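Local coordinates for protein esterase A (Caulobacter crescentus, PDB 5GKV) that probably hydrolyses ester bonds as a serine hydrolase of the beta-lactamase and penicillin-binding protein family, at residues Tyr314-Ser317 against Phe322-Asn325; Phe329-Thr334 against Gly345-Ala350. All coordinates share one frame; numbering follows the deposited sequence.

How the contacts relate
Contacts 1 and 2 follow one another along the chain, and their centres lie about 10 Å apart. Both reach the seven-stranded antiparallel sheet. Contact 1 does so at strand 323-324, one of its two edge strands, contact 2 at the inner strand 347-351. Asn325 of contact 1 connects them. Its ND2 is 2.7 Å from Gly332 O and its OD1 is 2.8 Å from Tyr331 N, both probable hydrogen bonds. Between the two in the sheet runs strand 338-341. His340 and Ser341 on it probably begin the counterpart of the family's Lys-Thr-Gly motif, so the active site is probably nearby. Tyr331 OH of contact 2 is hydrogen-bonded to Ser341 OG.

Contact 1: residues Tyr314-Ser317 against Phe322-Asn325; sequences YEIS and FMRN
Ser317 and Arg324 bring the two backbones closest, with their CA atoms 5.4 Å apart and a hydrogen bond of 2.9 Å from Arg324 N to Ser317 O. The reverse bond is made through water. One water accepts from Ser317 N at 2.8 Å and donates to Arg324 O at 2.8 Å. The two chains run far from parallel here, so the pairing is limited to this one residue pair: one direct bond and one water-mediated one.

The side chains of the same residues meet as well. Ser317 OG is anti to its own backbone N (chi1 172°), which puts it beside the carbonyl and on the side of Arg324. The arginine chain bends at chi3 (70°) and curls around the hydroxyl. Its CD comes within 3.4 Å of Ser317 OG. Arg324 NH1 then donates to Ser317 OG at 2.9 Å, with an angle of 158° at the hydrogen, and OG lies in the guanidinium plane. Ser317 OG is also hydrogen-bonded to Glu303 OE2, so the hydroxyl links the arginine to this carboxylate. Arg324 NH1 also forms a salt bridge with Glu326, so NH1 has two partners, the hydroxyl and the carboxylate of Glu326.

The apolar part is small. Ile316 CG2 touches Met323 CG at 4.0 Å, and the two side chains cross at about a right angle. Beyond this point the methionine packs on Tyr331.

The contact joins two sheets. Strand 315-318 pairs with strand 305-306 in a small two-stranded sheet, while strand 323-324 is an edge strand of the large one, next to strand 338-341. Phe322 reaches away to Phe338, edge-to-face, and packs against helices 82-95 and 294-301.

Contact 2: residues Phe329-Thr334 against Gly345-Ala350; sequences FYYGPT and GSCAFA
Tyr331 lies against Phe349 and Cys347 and has the most surface buried here. The CB of Phe349 sits over one face of the tyrosine ring, 4.0 Å from the centroid of that ring and 28° off its normal. This is a CH-pi contact. The closest atoms are Tyr331 CG and Phe349 CB, at 3.6 Å. The two rings are nearly parallel, with planes at 8°, but they are slid apart in opposite directions. With their centroids 6.0 Å apart they barely overlap. Phe349 CG stands between its backbone N and carbonyl carbon (chi1 72°), and the ring swings past the tyrosine ring to the tyrosine backbone. There Tyr331 O lies over one face of the phenylalanine ring, 3.8 Å from Phe349 CE2.

Tyr331 comes from a type I beta turn, Phe329 to Gly332, closed by a weak 3.4 Å bond from Gly332 N to Phe329 O. The turn belongs to the loop between strands 323-324 and 338-341. It packs on one face of the central antiparallel sheet of the beta-lactamase fold, over strand 347-351 and near Ser341. The C-terminal helix 373-384 also covers this face. Phe349 packs on Ile379 and Tyr383 of that helix.

Cys347, two residues before Phe349 on the strand, faces the same way. Its CB meets Tyr331 CE1 obliquely at 4.0 Å. The hydroxyl at the far end of the tyrosine is hydrogen-bonded to Ser341 OG of strand 338-341. Ala348 and Ala350 point away, and their methyl groups pack against helix 270-281.

Contact 1: residues Tyr314-Ser317 against Phe322-Asn325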
ATOM      1  N   TYR A 314      -7.728 -14.347  -5.014  1.00 23.00           N
ATOM      2  CA  TYR A 314      -8.911 -13.741  -4.419  1.00 26.63           C
ATOM      3  C   TYR A 314      -9.761 -13.111  -5.504  1.00 27.28           C
ATOM      4  O   TYR A 314      -9.254 -12.697  -6.552  1.00 24.92           O
ATOM      5  CB  TYR A 314      -8.571 -12.629  -3.405  1.00 22.86           C
ATOM      6  CG  TYR A 314      -7.694 -13.036  -2.236  1.00 26.16           C
ATOM      7  CD1 TYR A 314      -8.244 -13.356  -0.997  1.00 29.37           C
ATOM      8  CD2 TYR A 314      -6.314 -13.045  -2.360  1.00 24.59           C
ATOM      9  CE1 TYR A 314      -7.429 -13.711   0.075  1.00 25.50           C
ATOM     10  CE2 TYR A 314      -5.500 -13.390  -1.307  1.00 29.65           C
ATOM     11  CZ  TYR A 314      -6.060 -13.724  -0.089  1.00 29.77           C
ATOM     12  OH  TYR A 314      -5.227 -14.064   0.957  1.00 28.33           O
ATOM     13  N   GLU A 315     -11.057 -13.002  -5.224  1.00 23.43           N
ATOM     14  CA  GLU A 315     -11.902 -12.057  -5.939  1.00 26.71           C
ATOM     15  C   GLU A 315     -11.611 -10.655  -5.404  1.00 22.31           C
ATOM     16  O   GLU A 315     -11.738 -10.412  -4.199  1.00 24.28           O
ATOM     17  CB  GLU A 315     -13.381 -12.403  -5.768  1.00 27.01           C
ATOM     18  CG  GLU A 315     -14.247 -11.800  -6.863  1.00 30.19           C
ATOM     19  CD  GLU A 315     -15.716 -11.614  -6.484  1.00 36.34           C
ATOM     20  OE1 GLU A 315     -16.278 -12.439  -5.724  1.00 42.58           O
ATOM     21  OE2 GLU A 315     -16.312 -10.624  -6.962  1.00 42.11           O
ATOM     22  N   ILE A 316     -11.205  -9.743  -6.287  1.00 22.07           N
ATOM     23  CA  ILE A 316     -10.831  -8.383  -5.909  1.00 21.22           C
ATOM     24  C   ILE A 316     -11.630  -7.388  -6.736  1.00 23.42           C
ATOM     25  O   ILE A 316     -11.821  -7.570  -7.948  1.00 21.84           O
ATOM     26  CB  ILE A 316      -9.311  -8.133  -6.076  1.00 18.39           C
ATOM     27  CG1 ILE A 316      -8.521  -9.112  -5.205  1.00 21.69           C
ATOM     28  CG2 ILE A 316      -8.942  -6.658  -5.757  1.00 17.58           C
ATOM     29  CD1 ILE A 316      -7.001  -9.056  -5.422  1.00 26.23           C
ATOM     30  N   SER A 317     -12.111  -6.343  -6.068  1.00 21.08           N
ATOM     31  CA  SER A 317     -12.677  -5.164  -6.708  1.00 17.96           C
ATOM     32  C   SER A 317     -11.605  -4.079  -6.643  1.00 21.03           C
ATOM     33  O   SER A 317     -11.224  -3.644  -5.552  1.00 18.43           O
ATOM     34  CB  SER A 317     -13.958  -4.731  -5.996  1.00 19.90           C
ATOM     35  OG  SER A 317     -14.452  -3.479  -6.464  1.00 18.63           O
ATOM     36  N   PHE A 322      -6.280   1.630  -5.492  1.00 19.72           N
ATOM     37  CA  PHE A 322      -6.810   1.204  -4.200  1.00 18.35           C
ATOM     38  C   PHE A 322      -7.537  -0.137  -4.339  1.00 18.10           C
ATOM     39  O   PHE A 322      -8.236  -0.390  -5.325  1.00 18.32           O
ATOM     40  CB  PHE A 322      -7.788   2.251  -3.635  1.00 15.56           C
ATOM     41  CG  PHE A 322      -7.172   3.591  -3.314  1.00 16.75           C
ATOM     42  CD1 PHE A 322      -6.337   3.743  -2.215  1.00 14.94           C
ATOM     43  CD2 PHE A 322      -7.473   4.719  -4.084  1.00 19.35           C
ATOM     44  CE1 PHE A 322      -5.788   4.994  -1.893  1.00 15.43           C
ATOM     45  CE2 PHE A 322      -6.912   5.974  -3.784  1.00 20.23           C
ATOM     46  CZ  PHE A 322      -6.069   6.109  -2.683  1.00 17.83           C
ATOM     47  N   MET A 323      -7.377  -0.998  -3.338  1.00 14.50           N
ATOM     48  CA  MET A 323      -8.233  -2.166  -3.216  1.00 16.57           C
ATOM     49  C   MET A 323      -9.529  -1.745  -2.534  1.00 20.26           C
ATOM     50  O   MET A 323      -9.501  -1.141  -1.457  1.00 16.61           O
ATOM     51  CB  MET A 323      -7.533  -3.270  -2.420  1.00 15.77           C
ATOM     52  CG  MET A 323      -8.312  -4.586  -2.392  1.00 25.53           C
ATOM     53  SD  MET A 323      -7.433  -5.940  -1.573  1.00 26.67           S
ATOM     54  CE  MET A 323      -5.744  -5.245  -1.448  1.00 23.96           C
ATOM     55  N   ARG A 324     -10.659  -2.025  -3.169  1.00 17.08           N
ATOM     56  CA  ARG A 324     -11.932  -1.796  -2.504  1.00 17.51           C
ATOM     57  C   ARG A 324     -12.244  -2.969  -1.568  1.00 15.72           C
ATOM     58  O   ARG A 324     -11.637  -4.036  -1.645  1.00 17.05           O
ATOM     59  CB  ARG A 324     -13.039  -1.591  -3.546  1.00 19.61           C
ATOM     60  CG  ARG A 324     -12.691  -0.470  -4.539  1.00 20.57           C
ATOM     61  CD  ARG A 324     -13.797  -0.247  -5.578  1.00 21.89           C
ATOM     62  NE  ARG A 324     -14.986   0.344  -4.969  1.00 20.35           N
ATOM     63  CZ  ARG A 324     -16.101  -0.320  -4.698  1.00 22.59           C
ATOM     64  NH1 ARG A 324     -16.193  -1.610  -4.991  1.00 21.87           N
ATOM     65  NH2 ARG A 324     -17.131   0.314  -4.136  1.00 24.06           N
ATOM     66  N   ASN A 325     -13.182  -2.744  -0.646  1.00 16.62           N
ATOM     67  CA  ASN A 325     -13.321  -3.664   0.482  1.00 17.82           C
ATOM     68  C   ASN A 325     -14.120  -4.907   0.097  1.00 19.45           C
ATOM     69  O   ASN A 325     -13.686  -6.037   0.353  1.00 22.65           O
ATOM     70  CB  ASN A 325     -13.945  -2.928   1.670  1.00 18.11           C
ATOM     71  CG  ASN A 325     -13.803  -3.699   2.984  1.00 19.92           C
ATOM     72  OD1 ASN A 325     -12.899  -4.525   3.149  1.00 16.12           O
ATOM     73  ND2 ASN A 325     -14.705  -3.427   3.917  1.00 16.74           N
TER
HETATM   74  O   HOH W   1     -11.725  -6.290  -3.255  1.00 18.75           O

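Contact 2: residues Phe329-Thr334 against Gly345-Ala350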
ATOM      1  N   PHE A 329     -14.153  -7.907   2.652  1.00 19.94           N
ATOM      2  CA  PHE A 329     -14.440  -7.184   3.893  1.00 18.71           C
ATOM      3  C   PHE A 329     -13.310  -7.313   4.913  1.00 19.02           C
ATOM      4  O   PHE A 329     -13.539  -7.359   6.124  1.00 20.59           O
ATOM      5  CB  PHE A 329     -15.784  -7.631   4.480  1.00 23.16           C
ATOM      6  CG  PHE A 329     -16.940  -7.285   3.592  1.00 23.83           C
ATOM      7  CD1 PHE A 329     -17.519  -6.026   3.656  1.00 20.99           C
ATOM      8  CD2 PHE A 329     -17.404  -8.197   2.648  1.00 20.73           C
ATOM      9  CE1 PHE A 329     -18.568  -5.679   2.802  1.00 22.66           C
ATOM     10  CE2 PHE A 329     -18.452  -7.858   1.792  1.00 22.70           C
ATOM     11  CZ  PHE A 329     -19.032  -6.602   1.872  1.00 27.05           C
ATOM     12  N   TYR A 330     -12.075  -7.332   4.423  1.00 16.23           N
ATOM     13  CA  TYR A 330     -10.939  -7.322   5.328  1.00 17.68           C
ATOM     14  C   TYR A 330     -10.708  -5.962   5.972  1.00 18.29           C
ATOM     15  O   TYR A 330      -9.913  -5.884   6.914  1.00 17.57           O
ATOM     16  CB  TYR A 330      -9.678  -7.765   4.591  1.00 15.07           C
ATOM     17  CG  TYR A 330      -9.744  -9.192   4.104  1.00 20.23           C
ATOM     18  CD1 TYR A 330     -10.309 -10.202   4.894  1.00 21.29           C
ATOM     19  CD2 TYR A 330      -9.227  -9.538   2.862  1.00 25.04           C
ATOM     20  CE1 TYR A 330     -10.350 -11.519   4.444  1.00 23.63           C
ATOM     21  CE2 TYR A 330      -9.268 -10.843   2.407  1.00 25.22           C
ATOM     22  CZ  TYR A 330      -9.822 -11.822   3.193  1.00 25.98           C
ATOM     23  OH  TYR A 330      -9.841 -13.111   2.717  1.00 29.48           O
ATOM     24  N   TYR A 331     -11.366  -4.897   5.493  1.00 16.48           N
ATOM     25  CA  TYR A 331     -11.259  -3.572   6.097  1.00 16.95           C
ATOM     26  C   TYR A 331     -12.531  -3.188   6.851  1.00 14.71           C
ATOM     27  O   TYR A 331     -12.834  -2.003   7.001  1.00 20.57           O
ATOM     28  CB  TYR A 331     -10.930  -2.496   5.057  1.00 13.72           C
ATOM     29  CG  TYR A 331      -9.719  -2.785   4.201  1.00 17.85           C
ATOM     30  CD1 TYR A 331      -8.584  -3.404   4.734  1.00 16.72           C
ATOM     31  CD2 TYR A 331      -9.708  -2.433   2.862  1.00 19.42           C
ATOM     32  CE1 TYR A 331      -7.479  -3.674   3.937  1.00 17.69           C
ATOM     33  CE2 TYR A 331      -8.616  -2.695   2.055  1.00 21.48           C
ATOM     34  CZ  TYR A 331      -7.508  -3.307   2.595  1.00 23.47           C
ATOM     35  OH  TYR A 331      -6.440  -3.558   1.776  1.00 20.63           O
ATOM     36  N   GLY A 332     -13.265  -4.164   7.353  1.00 15.24           N
ATOM     37  CA  GLY A 332     -14.470  -3.879   8.097  1.00 18.24           C
ATOM     38  C   GLY A 332     -15.719  -4.078   7.260  1.00 20.26           C
ATOM     39  O   GLY A 332     -15.669  -4.618   6.153  1.00 19.21           O
ATOM     40  N   PRO A 333     -16.863  -3.606   7.765  1.00 21.65           N
ATOM     41  CA  PRO A 333     -18.161  -3.949   7.152  1.00 22.60           C
ATOM     42  C   PRO A 333     -18.587  -3.103   5.956  1.00 23.88           C
ATOM     43  O   PRO A 333     -19.572  -3.463   5.294  1.00 22.40           O
ATOM     44  CB  PRO A 333     -19.138  -3.740   8.309  1.00 24.57           C
ATOM     45  CG  PRO A 333     -18.518  -2.575   9.061  1.00 22.95           C
ATOM     46  CD  PRO A 333     -17.023  -2.839   9.011  1.00 18.61           C
ATOM     47  N   THR A 334     -17.920  -2.002   5.645  1.00 22.70           N
ATOM     48  CA  THR A 334     -18.404  -1.105   4.602  1.00 24.60           C
ATOM     49  C   THR A 334     -17.887  -1.552   3.239  1.00 25.22           C
ATOM     50  O   THR A 334     -16.674  -1.544   2.996  1.00 20.82           O
ATOM     51  CB  THR A 334     -17.977   0.328   4.896  1.00 23.10           C
ATOM     52  OG1 THR A 334     -18.428   0.682   6.209  1.00 22.28           O
ATOM     53  CG2 THR A 334     -18.591   1.280   3.896  1.00 19.52           C
ATOM     54  N   GLY A 345       1.172  -8.657   6.328  1.00 16.91           N
ATOM     55  CA  GLY A 345      -0.025  -8.402   7.110  1.00 15.37           C
ATOM     56  C   GLY A 345      -0.389  -6.955   7.384  1.00 15.29           C
ATOM     57  O   GLY A 345      -1.474  -6.713   7.912  1.00 15.73           O
ATOM     58  N   SER A 346       0.470  -5.990   7.037  1.00 14.76           N
ATOM     59  CA  SER A 346       0.119  -4.589   7.262  1.00 13.90           C
ATOM     60  C   SER A 346      -1.048  -4.159   6.366  1.00 14.41           C
ATOM     61  O   SER A 346      -1.348  -4.778   5.340  1.00 13.76           O
ATOM     62  CB  SER A 346       1.331  -3.679   7.016  1.00 13.65           C
ATOM     63  OG  SER A 346       1.639  -3.549   5.624  1.00 13.69           O
ATOM     64  N   CYS A 347      -1.709  -3.069   6.757  1.00 16.13           N
ATOM     65  CA  CYS A 347      -2.762  -2.525   5.907  1.00 14.90           C
ATOM     66  C   CYS A 347      -3.075  -1.103   6.345  1.00 16.14           C
ATOM     67  O   CYS A 347      -2.753  -0.689   7.463  1.00 13.60           O
ATOM     68  CB  CYS A 347      -4.038  -3.380   5.956  1.00 11.17           C
ATOM     69  SG  CYS A 347      -4.963  -3.205   7.525  1.00 16.98           S
ATOM     70  N   ALA A 348      -3.732  -0.371   5.447  1.00 15.17           N
ATOM     71  CA  ALA A 348      -4.303   0.927   5.779  1.00 17.15           C
ATOM     72  C   ALA A 348      -5.572   1.097   4.958  1.00 16.20           C
ATOM     73  O   ALA A 348      -5.612   0.696   3.789  1.00 15.42           O
ATOM     74  CB  ALA A 348      -3.318   2.066   5.509  1.00 12.15           C
ATOM     75  N   PHE A 349      -6.611   1.667   5.569  1.00 12.78           N
ATOM     76  CA  PHE A 349      -7.883   1.779   4.864  1.00 14.91           C
ATOM     77  C   PHE A 349      -8.590   3.069   5.254  1.00 16.82           C
ATOM     78  O   PHE A 349      -8.337   3.652   6.316  1.00 14.07           O
ATOM     79  CB  PHE A 349      -8.793   0.586   5.172  1.00 16.45           C
ATOM     80  CG  PHE A 349      -9.347   0.618   6.576  1.00 17.98           C
ATOM     81  CD1 PHE A 349      -8.574   0.181   7.648  1.00 17.72           C
ATOM     82  CD2 PHE A 349     -10.610   1.138   6.828  1.00 18.92           C
ATOM     83  CE1 PHE A 349      -9.071   0.241   8.956  1.00 17.97           C
ATOM     84  CE2 PHE A 349     -11.111   1.202   8.135  1.00 18.89           C
ATOM     85  CZ  PHE A 349     -10.348   0.748   9.188  1.00 18.94           C
ATOM     86  N   ALA A 350      -9.540   3.463   4.401  1.00 15.70           N
ATOM     87  CA  ALA A 350     -10.424   4.595   4.627  1.00 13.43           C
ATOM     88  C   ALA A 350     -11.864   4.161   4.397  1.00 18.94           C
ATOM     89  O   ALA A 350     -12.140   3.361   3.499  1.00 18.99           O
ATOM     90  CB  ALA A 350     -10.099   5.771   3.687  1.00 16.72           C
TER